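Local coordinates for protein aminopeptidase P; XAA-pro aminopeptidase (PDB 3IL0) that is the N-terminal domain of a probable metal-dependent aminopeptidase P of the M24B family, which as in its relatives would remove an N-terminal residue that precedes proline, at residues A[42-47]-A[68-73]; A[52-57]-A[80-85]. All blocks are in the same frame, centred on the assembly; numbering follows the deposited sequence.

Contact 1 (A[42-47]-A[68-73]); sequences ATVFIT and HGFDII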
loop_
_atom_site.group_PDB
_atom_site.type_symbol
_atom_site.label_atom_id
_atom_site.label_comp_id
_atom_site.label_asym_id
_atom_site.label_seq_id
_atom_site.Cartn_x
_atom_site.Cartn_y
_atom_site.Cartn_z
ATOM N N ALA A 42 4.067 0.796 -9.631
ATOM C CA ALA A 42 4.187 1.259 -8.261
ATOM C C ALA A 42 3.382 0.282 -7.368
ATOM O O ALA A 42 2.403 -0.318 -7.837
ATOM C CB ALA A 42 3.657 2.695 -8.126
ATOM N N THR A 43 3.831 0.092 -6.111
ATOM C CA THR A 43 3.039 -0.575 -5.052
ATOM C C THR A 43 3.005 0.427 -3.925
ATOM O O THR A 43 4.000 1.150 -3.678
ATOM C CB THR A 43 3.677 -1.912 -4.538
ATOM O OG1 THR A 43 3.791 -2.863 -5.613
ATOM C CG2 THR A 43 2.833 -2.583 -3.362
ATOM N N VAL A 44 1.877 0.483 -3.239
ATOM C CA VAL A 44 1.740 1.325 -2.053
ATOM C C VAL A 44 1.461 0.451 -0.846
ATOM O O VAL A 44 0.747 -0.571 -0.940
ATOM C CB VAL A 44 0.648 2.364 -2.281
ATOM C CG1 VAL A 44 0.151 3.011 -0.965
ATOM C CG2 VAL A 44 1.165 3.355 -3.280
ATOM N N PHE A 45 2.025 0.840 0.286
ATOM C CA PHE A 45 1.811 0.113 1.482
ATOM C C PHE A 45 1.704 1.159 2.585
ATOM O O PHE A 45 2.693 1.789 2.906
ATOM C CB PHE A 45 2.971 -0.872 1.731
ATOM C CG PHE A 45 2.753 -1.792 2.918
ATOM C CD1 PHE A 45 1.918 -2.869 2.817
ATOM C CD2 PHE A 45 3.371 -1.556 4.122
ATOM C CE1 PHE A 45 1.707 -3.717 3.904
ATOM C CE2 PHE A 45 3.180 -2.411 5.256
ATOM C CZ PHE A 45 2.358 -3.492 5.131
ATOM N N ILE A 46 0.516 1.307 3.174
ATOM C CA ILE A 46 0.206 2.320 4.195
ATOM C C ILE A 46 -0.119 1.633 5.531
ATOM O O ILE A 46 -0.925 0.677 5.590
ATOM C CB ILE A 46 -0.974 3.279 3.757
ATOM C CG1 ILE A 46 -0.586 4.040 2.490
ATOM C CG2 ILE A 46 -1.332 4.340 4.851
ATOM C CD1 ILE A 46 -1.723 4.906 1.920
ATOM N N THR A 47 0.541 2.127 6.586
ATOM C CA THR A 47 0.280 1.736 7.976
ATOM C C THR A 47 -0.264 2.973 8.810
ATOM O O THR A 47 -0.381 4.095 8.296
ATOM C CB THR A 47 1.607 1.192 8.594
ATOM O OG1 THR A 47 2.452 2.293 8.950
ATOM C CG2 THR A 47 2.346 0.305 7.538
ATOM N N HIS A 68 4.057 13.282 -2.973
ATOM C CA HIS A 68 4.287 13.907 -1.672
ATOM C C HIS A 68 3.597 13.129 -0.561
ATOM O O HIS A 68 2.582 12.514 -0.801
ATOM C CB HIS A 68 3.812 15.372 -1.700
ATOM C CG HIS A 68 4.399 16.172 -2.829
ATOM N ND1 HIS A 68 5.575 16.882 -2.710
ATOM C CD2 HIS A 68 3.980 16.354 -4.104
ATOM C CE1 HIS A 68 5.853 17.471 -3.862
ATOM N NE2 HIS A 68 4.900 17.166 -4.726
ATOM N N GLY A 69 4.161 13.160 0.651
ATOM C CA GLY A 69 3.643 12.399 1.837
ATOM C C GLY A 69 4.057 10.922 1.957
ATOM O O GLY A 69 3.581 10.185 2.820
ATOM N N PHE A 70 4.940 10.502 1.062
ATOM C CA PHE A 70 5.263 9.106 0.858
ATOM C C PHE A 70 6.737 8.912 0.848
ATOM O O PHE A 70 7.501 9.609 0.179
ATOM C CB PHE A 70 4.731 8.596 -0.468
ATOM C CG PHE A 70 3.354 8.059 -0.375
ATOM C CD1 PHE A 70 3.115 6.714 -0.508
ATOM C CD2 PHE A 70 2.288 8.899 -0.119
ATOM C CE1 PHE A 70 1.840 6.217 -0.410
ATOM C CE2 PHE A 70 0.983 8.388 -0.023
ATOM C CZ PHE A 70 0.773 7.050 -0.168
ATOM N N ASP A 71 7.118 7.906 1.584
ATOM C CA ASP A 71 8.459 7.550 1.705
ATOM C C ASP A 71 8.727 6.651 0.517
ATOM O O ASP A 71 8.181 5.567 0.454
ATOM C CB ASP A 71 8.576 6.854 3.033
ATOM C CG ASP A 71 9.926 6.490 3.317
ATOM O OD1 ASP A 71 10.530 5.923 2.389
ATOM O OD2 ASP A 71 10.385 6.797 4.433
ATOM N N ILE A 72 9.508 7.135 -0.445
ATOM C CA ILE A 72 9.756 6.429 -1.731
ATOM C C ILE A 72 10.850 5.372 -1.534
ATOM O O ILE A 72 11.897 5.672 -0.960
ATOM C CB ILE A 72 10.224 7.382 -2.890
ATOM C CG1 ILE A 72 9.532 8.758 -2.847
ATOM C CG2 ILE A 72 10.056 6.722 -4.259
ATOM C CD1 ILE A 72 8.034 8.781 -2.947
ATOM N N ILE A 73 10.607 4.141 -1.994
ATOM C CA ILE A 73 11.540 3.032 -1.823
ATOM C C ILE A 73 11.885 2.493 -3.194
ATOM O O ILE A 73 11.024 2.028 -3.955
ATOM C CB ILE A 73 10.975 1.866 -0.942
ATOM C CG1 ILE A 73 10.333 2.372 0.356
ATOM C CG2 ILE A 73 12.064 0.877 -0.615
ATOM C CD1 ILE A 73 11.254 3.096 1.310
#

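Contact 2 (A[52-57]-A[80-85]); sequences LFLTDS and KDIVKF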
loop_
_atom_site.group_PDB
_atom_site.type_symbol
_atom_site.label_atom_id
_atom_site.label_comp_id
_atom_site.label_asym_id
_atom_site.label_seq_id
_atom_site.Cartn_x
_atom_site.Cartn_y
_atom_site.Cartn_z
ATOM N N LEU A 52 4.399 4.037 2.249
ATOM C CA LEU A 52 5.462 3.616 1.377
ATOM C C LEU A 52 5.013 3.614 -0.061
ATOM O O LEU A 52 3.902 3.177 -0.406
ATOM C CB LEU A 52 5.923 2.219 1.758
ATOM C CG LEU A 52 6.412 1.964 3.180
ATOM C CD1 LEU A 52 6.950 0.543 3.272
ATOM C CD2 LEU A 52 7.492 3.062 3.622
ATOM N N PHE A 53 5.896 4.084 -0.923
ATOM C CA PHE A 53 5.657 4.011 -2.360
ATOM C C PHE A 53 6.815 3.231 -2.927
ATOM O O PHE A 53 7.970 3.622 -2.733
ATOM C CB PHE A 53 5.603 5.436 -2.970
ATOM C CG PHE A 53 5.381 5.452 -4.456
ATOM C CD1 PHE A 53 4.114 5.693 -4.978
ATOM C CD2 PHE A 53 6.438 5.214 -5.339
ATOM C CE1 PHE A 53 3.903 5.709 -6.346
ATOM C CE2 PHE A 53 6.234 5.194 -6.701
ATOM C CZ PHE A 53 4.964 5.463 -7.212
ATOM N N LEU A 54 6.539 2.146 -3.635
ATOM C CA LEU A 54 7.624 1.287 -4.055
ATOM C C LEU A 54 7.662 1.185 -5.567
ATOM O O LEU A 54 6.677 0.794 -6.199
ATOM C CB LEU A 54 7.525 -0.113 -3.378
ATOM C CG LEU A 54 7.475 -0.156 -1.833
ATOM C CD1 LEU A 54 6.088 -0.448 -1.332
ATOM C CD2 LEU A 54 8.414 -1.181 -1.290
ATOM N N THR A 55 8.821 1.508 -6.137
ATOM C CA THR A 55 9.032 1.355 -7.574
ATOM C C THR A 55 10.498 0.999 -7.971
ATOM O O THR A 55 11.416 1.011 -7.145
ATOM C CB THR A 55 8.531 2.616 -8.291
ATOM O OG1 THR A 55 8.483 2.374 -9.694
ATOM C CG2 THR A 55 9.412 3.804 -7.974
ATOM N N ASP A 56 10.675 0.639 -9.241
ATOM C CA ASP A 56 12.003 0.354 -9.845
ATOM C C ASP A 56 12.885 1.602 -10.084
ATOM O O ASP A 56 12.471 2.756 -9.828
ATOM C CB ASP A 56 11.833 -0.380 -11.178
ATOM C CG ASP A 56 11.107 0.468 -12.213
ATOM O OD1 ASP A 56 11.352 1.706 -12.270
ATOM O OD2 ASP A 56 10.275 -0.108 -12.967
ATOM N N SER A 57 14.097 1.346 -10.596
ATOM C CA SER A 57 15.143 2.385 -10.756
ATOM C C SER A 57 14.756 3.389 -11.835
ATOM O O SER A 57 15.200 4.547 -11.839
ATOM C CB SER A 57 16.500 1.749 -11.094
ATOM O OG SER A 57 16.366 0.890 -12.205
ATOM N N LYS A 80 8.820 -8.265 -0.999
ATOM C CA LYS A 80 10.018 -8.571 -0.200
ATOM C C LYS A 80 10.393 -7.359 0.607
ATOM O O LYS A 80 10.658 -7.474 1.799
ATOM C CB LYS A 80 11.184 -8.947 -1.100
ATOM C CG LYS A 80 12.118 -9.993 -0.475
ATOM C CD LYS A 80 13.351 -10.357 -1.374
ATOM C CE LYS A 80 14.456 -9.239 -1.377
ATOM N NZ LYS A 80 14.784 -8.725 0.010
ATOM N N ASP A 81 10.379 -6.176 0.001
ATOM C CA ASP A 81 10.741 -4.997 0.781
ATOM C C ASP A 81 9.710 -4.640 1.855
ATOM O O ASP A 81 10.112 -4.192 2.922
ATOM C CB ASP A 81 11.046 -3.792 -0.138
ATOM C CG ASP A 81 12.348 -3.996 -0.937
ATOM O OD1 ASP A 81 13.373 -4.286 -0.256
ATOM O OD2 ASP A 81 12.339 -3.933 -2.196
ATOM N N ILE A 82 8.414 -4.852 1.590
ATOM C CA ILE A 82 7.364 -4.547 2.580
ATOM C C ILE A 82 7.500 -5.407 3.870
ATOM O O ILE A 82 7.234 -4.945 4.988
ATOM C CB ILE A 82 5.970 -4.760 1.991
ATOM C CG1 ILE A 82 5.657 -3.656 0.970
ATOM C CG2 ILE A 82 4.881 -4.756 3.076
ATOM C CD1 ILE A 82 4.432 -3.968 0.099
ATOM N N VAL A 83 7.873 -6.672 3.664
ATOM C CA VAL A 83 8.113 -7.670 4.715
ATOM C C VAL A 83 9.106 -7.130 5.786
ATOM O O VAL A 83 8.866 -7.252 6.977
ATOM C CB VAL A 83 8.688 -9.064 4.089
ATOM C CG1 VAL A 83 9.119 -10.029 5.118
ATOM C CG2 VAL A 83 7.657 -9.700 3.280
ATOM N N LYS A 84 10.188 -6.506 5.379
ATOM C CA LYS A 84 11.068 -5.888 6.364
ATOM C C LYS A 84 10.336 -4.906 7.288
ATOM O O LYS A 84 10.540 -4.901 8.490
ATOM C CB LYS A 84 12.146 -5.069 5.676
ATOM C CG LYS A 84 13.168 -5.815 4.969
ATOM C CD LYS A 84 14.213 -4.821 4.504
ATOM C CE LYS A 84 13.880 -4.188 3.209
ATOM N NZ LYS A 84 14.385 -5.126 2.117
ATOM N N PHE A 85 9.534 -4.034 6.696
ATOM C CA PHE A 85 8.771 -3.077 7.437
ATOM C C PHE A 85 7.851 -3.724 8.431
ATOM O O PHE A 85 7.774 -3.306 9.604
ATOM C CB PHE A 85 8.016 -2.130 6.482
ATOM C CG PHE A 85 8.949 -1.125 5.818
ATOM C CD1 PHE A 85 9.223 0.110 6.424
ATOM C CD2 PHE A 85 9.652 -1.471 4.672
ATOM C CE1 PHE A 85 10.175 0.987 5.866
ATOM C CE2 PHE A 85 10.561 -0.569 4.090
ATOM C CZ PHE A 85 10.826 0.655 4.689
#

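Contact 1 (A[42-47]-A[68-73])
Val44 is the first residue of 42-47 to reach Phe70. Its CG1 touches the edge of the ring, lying near the ring plane 3.7 Å from Phe70 CE1. The valine torsion sets CG1 anti to the backbone N (chi1 163°), and CG2 then comes to the same ring carbon from further off, with Val44 CG2 4.1 Å from Phe70 CE1. Phe45 turns its side chain to the other face of the sheet. Ile46 is back on the face of Val44. Its chain is extended beyond CB (chi2 175°), which carries the terminal methyl out to the ring: Ile46 CD1 lies 3.9 Å from Phe70 CZ and meets the ring obliquely. Both aliphatic side chains cross that of Phe70 at about a right angle. The contact is small, purely apolar and buried, and no hydrogen bond spans it. The backbones stay far apart, with Val44 CA 9.0 Å from Phe70 CA, because strand 51-55 runs between strands 42-47 and 71-74 in the mixed sheet. Phe70, just before strand 71-74, also packs on Phe53 of that middle strand. Helix 28-35 covers this face through Ile31, Leu34 and Thr35, while helix 78-88 packs on the other.

Contact 2 (A[52-57]-A[80-85])
Leu52 and Phe85 reach toward each other from opposite directions, and the leucine ends against a face of the ring. From CB, the Leu52 side chain leads to CG, which stands beside the backbone N. From there the chain runs on extended (chi2 -174°), which carries CD1 out over the Phe85 ring, above its centre: Leu52 CD1 is 3.6 Å from the centroid of the Phe85 ring, 13° off the ring normal. This is a CH-pi contact, with the methyl close to all six ring carbons. The other branch, CD2, is more distant, with Leu52 CD2 4.1 Å from Phe85 CE1.

Leu54, two residues on, points from the same face of the strand. Its two methyls part between two helix residues. Leu54 CD1 lies 4.0 Å from Ile82 CG1, and Leu54 CD2 lies 3.9 Å from Asp81 CB. Asp81 thus gives its methylene to the apolar layer, while its carboxylate takes part in a salt bridge within the helix. Lys84 NZ is 2.7 Å from Asp81 OD1 and uses the lone pair of that oxygen turned away from OD2. This bond ties successive helix turns together and probably offsets the carboxylate charge at the edge of the core.

Strand 52-55 and helix 80-85 run nearly antiparallel, at 153°, with their axes 10.5 Å apart at closest approach. This is helix-on-sheet packing in the creatinase/prolidase N-terminal domain, an alpha/beta fold. Helix 78-88 follows strand 71-74 in the chain and lies over this face of the sheet, where Ile82 also reaches Thr43 and Phe45 of the neighbouring strand. On the other face Phe53 packs against helix 28-35.

Overall arrangement
Both contacts are buried and involve the same mixed sheet, but they lie on its two faces. Contact 1 joins strand 42-47 to the loop residue that leads into strand 71-74, past the strand between them, on the face covered by helix 28-35. Contact 2 joins that middle strand to helix 78-88 on the other face. Probable backbone hydrogen bonds link them: Leu54 N lies 2.7 Å from Thr43 O, and Ile73 N lies 2.8 Å from Phe53 O. Contact 1 is smaller and wholly aliphatic-on-aromatic, with methyls at the ring edge or oblique to it. Contact 2 places a methyl over a ring face and reaches a partly exposed helix side, where a salt bridge borders the apolar layer.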